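Local coordinates for glycosyl hydrolases family 2, sugar binding domain protein (Bacteroides uniformis str. 3978 T3 ii, PDB 6D1P), which is a beta-glucuronidase of a human gut bacterium, which probably cleaves O-glycosyl bonds to release glucuronic acid from glucuronides, at residues Met181-Leu186 and Tyr593-Gly598; Leu363-Gln368 and Leu574-Lys579; Gly515-Gly520 and Thr605-Tyr610. One frame throughout, in Å; residues are numbered along the deposited sequence.

Interaction 1 of 3, residues Met181-Leu186 and Tyr593-Gly598; sequences MSDFNL and YVNQKG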
# COMPACT_ATOMS: atom_id res chain seq x y z
N MET A 181 -1.06 8.95 -18.39
CA MET A 181 -0.03 9.89 -18.79
C MET A 181 -0.36 11.33 -18.38
O MET A 181 0.50 12.20 -18.52
CB MET A 181 0.19 9.79 -20.30
CG MET A 181 0.54 8.37 -20.75
SD MET A 181 0.93 8.24 -22.50
CE MET A 181 2.51 9.09 -22.52
N SER A 182 -1.57 11.58 -17.87
CA SER A 182 -1.99 12.91 -17.46
C SER A 182 -1.11 13.44 -16.34
O SER A 182 -0.61 12.69 -15.50
CB SER A 182 -3.44 12.90 -17.00
OG SER A 182 -4.32 12.64 -18.08
N ASP A 183 -0.97 14.77 -16.31
CA ASP A 183 -0.20 15.49 -15.29
C ASP A 183 -1.04 15.81 -14.04
O ASP A 183 -0.97 16.91 -13.47
CB ASP A 183 0.39 16.74 -15.94
CG ASP A 183 1.41 17.45 -15.05
OD1 ASP A 183 2.23 16.78 -14.39
OD2 ASP A 183 1.39 18.71 -15.05
N PHE A 184 -1.85 14.86 -13.59
CA PHE A 184 -2.57 14.96 -12.33
C PHE A 184 -2.85 13.54 -11.85
O PHE A 184 -2.72 12.58 -12.61
CB PHE A 184 -3.86 15.80 -12.47
CG PHE A 184 -4.86 15.23 -13.45
CD1 PHE A 184 -4.78 15.53 -14.81
CD2 PHE A 184 -5.90 14.44 -13.01
CE1 PHE A 184 -5.71 15.02 -15.73
CE2 PHE A 184 -6.85 13.92 -13.92
CZ PHE A 184 -6.74 14.22 -15.28
N ASN A 185 -3.22 13.41 -10.57
CA ASN A 185 -3.54 12.09 -10.03
C ASN A 185 -4.95 11.69 -10.45
O ASN A 185 -5.85 12.54 -10.47
CB ASN A 185 -3.45 12.04 -8.50
CG ASN A 185 -2.06 12.37 -7.98
OD1 ASN A 185 -1.85 13.45 -7.39
ND2 ASN A 185 -1.12 11.45 -8.15
N LEU A 186 -5.12 10.41 -10.81
CA LEU A 186 -6.44 9.79 -10.93
C LEU A 186 -6.81 9.31 -9.54
O LEU A 186 -6.55 8.16 -9.15
CB LEU A 186 -6.44 8.64 -11.94
CG LEU A 186 -6.59 8.92 -13.45
CD1 LEU A 186 -5.60 9.95 -13.97
CD2 LEU A 186 -6.48 7.62 -14.26
N TYR A 593 6.48 15.57 -6.48
CA TYR A 593 5.11 15.25 -6.87
C TYR A 593 4.14 16.45 -6.78
O TYR A 593 2.91 16.27 -6.71
CB TYR A 593 4.59 14.08 -6.03
CG TYR A 593 5.35 12.78 -6.25
CD1 TYR A 593 5.27 12.11 -7.47
CD2 TYR A 593 6.15 12.23 -5.24
CE1 TYR A 593 5.95 10.91 -7.69
CE2 TYR A 593 6.85 11.02 -5.45
CZ TYR A 593 6.73 10.37 -6.68
OH TYR A 593 7.39 9.18 -6.92
N VAL A 594 4.64 17.69 -6.82
CA VAL A 594 3.77 18.86 -6.85
C VAL A 594 4.07 19.66 -8.11
O VAL A 594 5.23 19.98 -8.39
CB VAL A 594 3.89 19.72 -5.58
CG1 VAL A 594 3.09 21.03 -5.74
CG2 VAL A 594 3.33 18.94 -4.42
N ASN A 595 3.05 19.90 -8.91
CA ASN A 595 3.15 20.85 -10.00
C ASN A 595 3.13 22.24 -9.37
O ASN A 595 2.14 22.62 -8.74
CB ASN A 595 2.01 20.61 -10.98
CG ASN A 595 2.04 21.54 -12.18
OD1 ASN A 595 2.13 22.77 -12.06
ND2 ASN A 595 1.95 20.95 -13.37
N GLN A 596 4.24 22.97 -9.46
CA GLN A 596 4.38 24.25 -8.76
C GLN A 596 4.08 25.47 -9.64
O GLN A 596 4.65 26.54 -9.44
CB GLN A 596 5.78 24.33 -8.15
CG GLN A 596 6.00 23.16 -7.14
CD GLN A 596 7.41 23.09 -6.57
OE1 GLN A 596 8.24 22.27 -7.01
NE2 GLN A 596 7.70 23.93 -5.59
N LYS A 597 3.15 25.34 -10.59
CA LYS A 597 2.77 26.48 -11.42
C LYS A 597 1.65 27.32 -10.82
O LYS A 597 1.09 28.17 -11.52
CB LYS A 597 2.36 26.00 -12.80
CG LYS A 597 3.51 25.49 -13.64
CD LYS A 597 2.98 24.95 -14.99
CE LYS A 597 4.11 24.43 -15.87
NZ LYS A 597 4.71 23.15 -15.38
N GLY A 598 1.29 27.10 -9.55
CA GLY A 598 0.28 27.92 -8.93
C GLY A 598 0.79 29.31 -8.60
O GLY A 598 1.99 29.56 -8.55
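Asp183 and Asn595 meet through one polar bond between their side chains. Asn595 ND2 donates to Asp183 OD2 at 2.9 Å. The bond is bent, with an angle of 130° at the hydrogen. OD2 is met on its syn side, and the donor lies somewhat out of the carboxylate plane. The oxygen lies nearly in the plane of the Asn595 amide. The two flat groups are twisted 48° apart, and the side chains cross at about a right angle. On Asn595, CG stands anti to the backbone N (chi1 -179°), which carries the amide out toward Asp183. Both ends of this amide are used. Its OD1 accepts from Lys597 N at 3.1 Å, in the carbonyl plane, and closes an Asx turn. This second bond helps fix the rotation of the amide. The other carboxylate oxygen, Asp183 OD1, is bonded to Thr583 OG1. Lys597 NZ is 5.6 Å from Asp183 OD2, so these two charges are near but not in contact; Lys597 NZ pairs with Asp516 instead. With an alanine here, Asp183 OD2 is likely to be left without this donor, and Lys597 N without the acceptor of its turn. The sequence Asn595-Gln596-Lys597-Gly598 fits the Asn-x-Lys-Gly motif of beta-glucuronidases, which in relatives recognises the glucuronate carboxylate. A glycerol lies about 4 Å from the Asp183 side chain, consistent with a pocket here. Asp183 sits on the long loop between strands 162-169 and 194-199, in the N-terminal domain. Asn595 lies on strand 594-595, antiparallel to strand 581-582, and its side chain touches Phe581 there.

Interaction 2 of 3, residues Leu363-Gln368 and Leu574-Lys579; sequences LGHYQQ and LFWTFK
Trp576 holds CG anti to its own backbone nitrogen (chi1 -178°), and the indole reaches toward the loop of His365. His365 takes the other course: CG lies beside the backbone N and anti to the carbonyl carbon (chi1 -58°), which swings the imidazole toward the indole. The rings meet at one corner. His365 NE2 lies 3.4 Å from Trp576 CH2, and His365 CE1 is 3.8 Å from Trp576 CZ3. The planes are nearly parallel, 15° apart. They are slid past each other, with the centroid of the imidazole 5.1 Å from that of the indole six-membered ring, so there is little true stacking. Thr577 CB packs over one face of the indole, 3.6 Å above the plane and toward the rim. The peptide bond between Trp576 and Thr577 is cis. A cis peptide after a tryptophan at the end of the eighth barrel strand is a known feature of related retaining glycosidases, where the indole lines the sugar site. Here Trp576 follows strand 572-574, and His365 follows strand 360-362 of the same TIM barrel. His365 also touches Glu512, on the loop after strand 510-511, where the family carries its nucleophile. The polar ends of the imidazole look elsewhere for partners: ND1 bonds to Glu386 OE2, and NE2 bonds to a glycerol. The Trp576 contact is therefore van der Waals packing of slid-apart rings, without a hydrogen bond. The bond to Glu386 probably helps fix the turn of the imidazole, the indole packs beside it, and NE2 is left to bond the glycerol, which may mark the sugar pocket.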
# COMPACT_ATOMS: atom_id res chain seq x y z
N LEU A 363 -11.86 24.30 -15.58
CA LEU A 363 -11.95 23.46 -14.39
C LEU A 363 -11.13 22.17 -14.54
O LEU A 363 -11.64 21.05 -14.47
CB LEU A 363 -13.42 23.13 -14.10
CG LEU A 363 -14.33 24.35 -13.84
CD1 LEU A 363 -15.76 23.90 -13.59
CD2 LEU A 363 -13.81 25.17 -12.67
N GLY A 364 -9.82 22.35 -14.70
CA GLY A 364 -8.97 21.20 -14.88
C GLY A 364 -9.37 20.44 -16.14
O GLY A 364 -9.87 21.02 -17.11
N HIS A 365 -9.20 19.12 -16.09
CA HIS A 365 -9.43 18.28 -17.25
C HIS A 365 -10.62 17.34 -17.05
O HIS A 365 -10.65 16.24 -17.59
CB HIS A 365 -8.17 17.48 -17.59
CG HIS A 365 -6.98 18.34 -17.87
ND1 HIS A 365 -7.02 19.40 -18.77
CD2 HIS A 365 -5.72 18.33 -17.37
CE1 HIS A 365 -5.83 19.98 -18.82
NE2 HIS A 365 -5.03 19.35 -17.98
N TYR A 366 -11.61 17.78 -16.29
CA TYR A 366 -12.75 16.91 -15.99
C TYR A 366 -13.87 17.77 -15.42
O TYR A 366 -13.65 18.89 -14.94
CB TYR A 366 -12.35 15.79 -15.01
CG TYR A 366 -11.40 16.30 -13.96
CD1 TYR A 366 -11.87 17.01 -12.85
CD2 TYR A 366 -10.02 16.11 -14.08
CE1 TYR A 366 -10.99 17.49 -11.88
CE2 TYR A 366 -9.13 16.59 -13.12
CZ TYR A 366 -9.62 17.29 -12.02
OH TYR A 366 -8.76 17.78 -11.09
N GLN A 367 -15.09 17.24 -15.52
CA GLN A 367 -16.21 17.78 -14.75
C GLN A 367 -15.85 17.89 -13.27
O GLN A 367 -15.32 16.94 -12.68
CB GLN A 367 -17.43 16.89 -14.94
CG GLN A 367 -18.62 17.27 -14.08
CD GLN A 367 -19.86 16.45 -14.40
OE1 GLN A 367 -19.90 15.70 -15.40
NE2 GLN A 367 -20.89 16.59 -13.56
N GLN A 368 -16.14 19.04 -12.67
CA GLN A 368 -15.83 19.25 -11.27
C GLN A 368 -17.12 19.37 -10.47
O GLN A 368 -18.21 19.44 -11.03
CB GLN A 368 -14.92 20.49 -11.09
CG GLN A 368 -13.58 20.30 -11.77
CD GLN A 368 -12.48 21.20 -11.29
OE1 GLN A 368 -12.70 22.12 -10.50
NE2 GLN A 368 -11.27 20.95 -11.76
N LEU A 574 -6.23 31.70 -20.07
CA LEU A 574 -6.27 31.10 -18.74
C LEU A 574 -4.86 30.66 -18.40
O LEU A 574 -4.33 29.74 -19.03
CB LEU A 574 -7.23 29.91 -18.68
CG LEU A 574 -8.59 30.16 -19.32
CD1 LEU A 574 -8.68 29.51 -20.72
CD2 LEU A 574 -9.71 29.67 -18.43
N PHE A 575 -4.24 31.30 -17.41
CA PHE A 575 -2.93 30.81 -17.02
C PHE A 575 -3.11 29.50 -16.25
O PHE A 575 -4.17 29.22 -15.69
CB PHE A 575 -2.15 31.85 -16.21
CG PHE A 575 -2.61 32.06 -14.79
CD1 PHE A 575 -3.55 33.05 -14.49
CD2 PHE A 575 -2.05 31.32 -13.74
CE1 PHE A 575 -3.95 33.27 -13.17
CE2 PHE A 575 -2.45 31.52 -12.42
CZ PHE A 575 -3.40 32.50 -12.13
N TRP A 576 -2.07 28.66 -16.30
CA TRP A 576 -2.03 27.39 -15.58
C TRP A 576 -0.95 27.54 -14.53
O TRP A 576 0.24 27.59 -14.86
CB TRP A 576 -1.75 26.22 -16.53
CG TRP A 576 -1.73 24.86 -15.85
CD1 TRP A 576 -0.73 24.33 -15.09
CD2 TRP A 576 -2.78 23.89 -15.87
NE1 TRP A 576 -1.10 23.10 -14.62
CE2 TRP A 576 -2.35 22.80 -15.09
CE3 TRP A 576 -4.04 23.83 -16.49
CZ2 TRP A 576 -3.13 21.64 -14.91
CZ3 TRP A 576 -4.82 22.70 -16.30
CH2 TRP A 576 -4.36 21.61 -15.51
N THR A 577 -1.34 27.61 -13.27
CA THR A 577 -2.69 27.35 -12.79
C THR A 577 -2.82 28.13 -11.50
O THR A 577 -1.84 28.77 -11.06
CB THR A 577 -2.95 25.81 -12.56
OG1 THR A 577 -4.33 25.59 -12.21
CG2 THR A 577 -2.04 25.24 -11.47
N PHE A 578 -4.00 28.12 -10.87
CA PHE A 578 -4.17 28.96 -9.68
C PHE A 578 -3.30 28.47 -8.52
O PHE A 578 -2.61 29.27 -7.87
CB PHE A 578 -5.64 29.00 -9.25
CG PHE A 578 -5.87 29.81 -8.00
CD1 PHE A 578 -5.64 31.18 -7.99
CD2 PHE A 578 -6.30 29.20 -6.82
CE1 PHE A 578 -5.84 31.94 -6.82
CE2 PHE A 578 -6.51 29.93 -5.66
CZ PHE A 578 -6.27 31.31 -5.65
N LYS A 579 -3.32 27.16 -8.26
CA LYS A 579 -2.80 26.58 -7.03
C LYS A 579 -1.90 25.38 -7.33
O LYS A 579 -2.26 24.52 -8.15
CB LYS A 579 -3.96 26.15 -6.11
CG LYS A 579 -3.55 25.78 -4.70
CD LYS A 579 -4.78 25.67 -3.79
CE LYS A 579 -5.59 24.42 -4.13
NZ LYS A 579 -7.00 24.66 -3.75

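Interaction 3 of 3, residues Gly515-Gly520 and Thr605-Tyr610; sequences GDSHAG and TPKESY
Ser517 and Ala519 receive the long side chain of Lys607. After Gly515, Asp516 turns its CB away and pairs instead with Lys597. Ser517 follows and makes the main contact. Its carbonyl O takes a hydrogen bond from Lys607 NZ at 2.9 Å. The ammonium lies in the carbonyl plane, at a C=O...N angle of 147°. The hydroxyl of Ser517 sits between the backbone N and the carbonyl carbon (chi1 59°), and this sets it alongside the end of the lysine. Ser517 OG is 3.5 Å from Lys607 CD and equally far from NZ, and no direct bond is made there. Instead OG accepts from a water at 3.0 Å. The same water is hydrogen-bonded to Ser609 OG, at a short 2.5 Å, and so bridges the two segments. His518 turns its CB away, and its ring finds partners elsewhere, Gln596 among them. Ala519 then brings its CB to 4.2 Å from Lys607 CG, a light contact at the root of the chain. From CG onward Lys607 is fully extended, which carries its ammonium to Ser517 O. Helix 550-564 flanks the site, with Glu550 touching both Ser517 and Lys607. NZ has further partners: it bonds to Gly598 O and forms a salt bridge with Asp580 OD1. Asp580 is also a ligand of a bound sodium ion. Hydrogen bonds to Ser517 O and Gly598 O and the salt bridge to Asp580 hold the buried ammonium, and Gln596 O is also close. Asp580 probably balances its charge, and the lysine in turn probably helps to position this sodium ligand.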
# COMPACT_ATOMS: atom_id res chain seq x y z
N GLY A 515 4.21 29.21 -15.50
CA GLY A 515 5.39 28.43 -15.19
C GLY A 515 5.51 28.18 -13.70
O GLY A 515 4.77 28.73 -12.88
N ASP A 516 6.47 27.31 -13.36
CA ASP A 516 6.65 26.87 -11.99
C ASP A 516 7.42 27.90 -11.18
O ASP A 516 8.34 28.56 -11.69
CB ASP A 516 7.42 25.53 -11.92
CG ASP A 516 6.62 24.36 -12.51
OD1 ASP A 516 5.96 23.63 -11.74
OD2 ASP A 516 6.63 24.17 -13.75
N SER A 517 7.07 28.02 -9.91
CA SER A 517 7.91 28.74 -8.97
C SER A 517 7.86 28.05 -7.62
O SER A 517 6.78 27.75 -7.10
CB SER A 517 7.51 30.22 -8.86
OG SER A 517 6.17 30.39 -8.43
N HIS A 518 9.03 27.78 -7.08
CA HIS A 518 9.23 27.23 -5.75
C HIS A 518 8.94 28.35 -4.76
O HIS A 518 9.74 29.29 -4.63
CB HIS A 518 10.68 26.75 -5.64
CG HIS A 518 10.97 25.85 -4.49
ND1 HIS A 518 10.07 24.93 -4.01
CD2 HIS A 518 12.11 25.67 -3.77
CE1 HIS A 518 10.63 24.25 -3.02
NE2 HIS A 518 11.86 24.68 -2.86
N ALA A 519 7.78 28.30 -4.11
CA ALA A 519 7.42 29.31 -3.13
C ALA A 519 8.59 29.57 -2.18
O ALA A 519 9.21 28.64 -1.65
CB ALA A 519 6.18 28.88 -2.35
N GLY A 520 8.92 30.86 -2.02
CA GLY A 520 9.97 31.31 -1.14
C GLY A 520 11.37 31.31 -1.71
O GLY A 520 12.31 31.66 -1.00
N THR A 605 -1.87 29.06 0.64
CA THR A 605 -1.00 30.17 1.03
C THR A 605 -0.56 30.90 -0.23
O THR A 605 0.04 30.28 -1.11
CB THR A 605 0.21 29.69 1.82
OG1 THR A 605 -0.21 28.85 2.91
CG2 THR A 605 0.99 30.88 2.35
N PRO A 606 -0.81 32.20 -0.35
CA PRO A 606 -0.44 32.92 -1.58
C PRO A 606 1.07 33.05 -1.77
O PRO A 606 1.80 33.38 -0.84
CB PRO A 606 -1.09 34.30 -1.39
CG PRO A 606 -2.23 34.05 -0.43
CD PRO A 606 -1.79 32.94 0.47
N LYS A 607 1.51 32.78 -2.99
CA LYS A 607 2.82 33.23 -3.44
C LYS A 607 2.75 34.72 -3.78
O LYS A 607 1.67 35.30 -3.88
CB LYS A 607 3.29 32.45 -4.67
CG LYS A 607 3.21 30.92 -4.56
CD LYS A 607 3.79 30.27 -5.81
CE LYS A 607 3.56 28.75 -5.81
NZ LYS A 607 3.90 28.06 -7.10
N GLU A 608 3.91 35.33 -3.98
CA GLU A 608 3.91 36.75 -4.32
C GLU A 608 3.47 37.01 -5.75
O GLU A 608 3.11 38.15 -6.09
CB GLU A 608 5.29 37.34 -4.03
CG GLU A 608 5.75 36.99 -2.60
CD GLU A 608 6.61 38.07 -1.95
OE1 GLU A 608 6.27 39.29 -2.04
OE2 GLU A 608 7.64 37.68 -1.36
N SER A 609 3.42 35.98 -6.59
CA SER A 609 2.85 36.14 -7.92
C SER A 609 1.34 36.34 -7.88
O SER A 609 0.78 36.88 -8.83
CB SER A 609 3.17 34.93 -8.77
OG SER A 609 2.85 33.75 -8.05
N TYR A 610 0.67 35.88 -6.81
CA TYR A 610 -0.77 36.12 -6.69
C TYR A 610 -1.09 37.62 -6.76
O TYR A 610 -2.15 38.00 -7.26
CB TYR A 610 -1.30 35.50 -5.39
CG TYR A 610 -2.76 35.80 -5.06
CD1 TYR A 610 -3.12 36.94 -4.33
CD2 TYR A 610 -3.78 34.94 -5.47
CE1 TYR A 610 -4.47 37.21 -4.02
CE2 TYR A 610 -5.13 35.20 -5.17
CZ TYR A 610 -5.46 36.35 -4.44
OH TYR A 610 -6.79 36.61 -4.14
O HOH W 1 5.23 33.08 -7.45

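How the interactions relate
Residues 593-598 are the hub of the three contacts. Lys597 O of interaction 1 probably accepts a hydrogen bond from Thr577 N of interaction 2, the nitrogen of the cis peptide, at 3.0 Å. Lys597 NZ also makes a salt bridge to Asp516 OD2 of interaction 3, at 2.7 Å. On the side of the 181-186 loop, Phe184 CE1 packs 3.7 Å from His365 CD2. The centres of interactions 1 and 2 are about 11 Å apart. Bound glycerol, probably marking the sugar pocket, is about 4 Å from the Asp183 side chain and 3 Å from that of His365. Interaction 3 lies farther out, centred about 16 Å from interaction 1 and 17 Å from interaction 2.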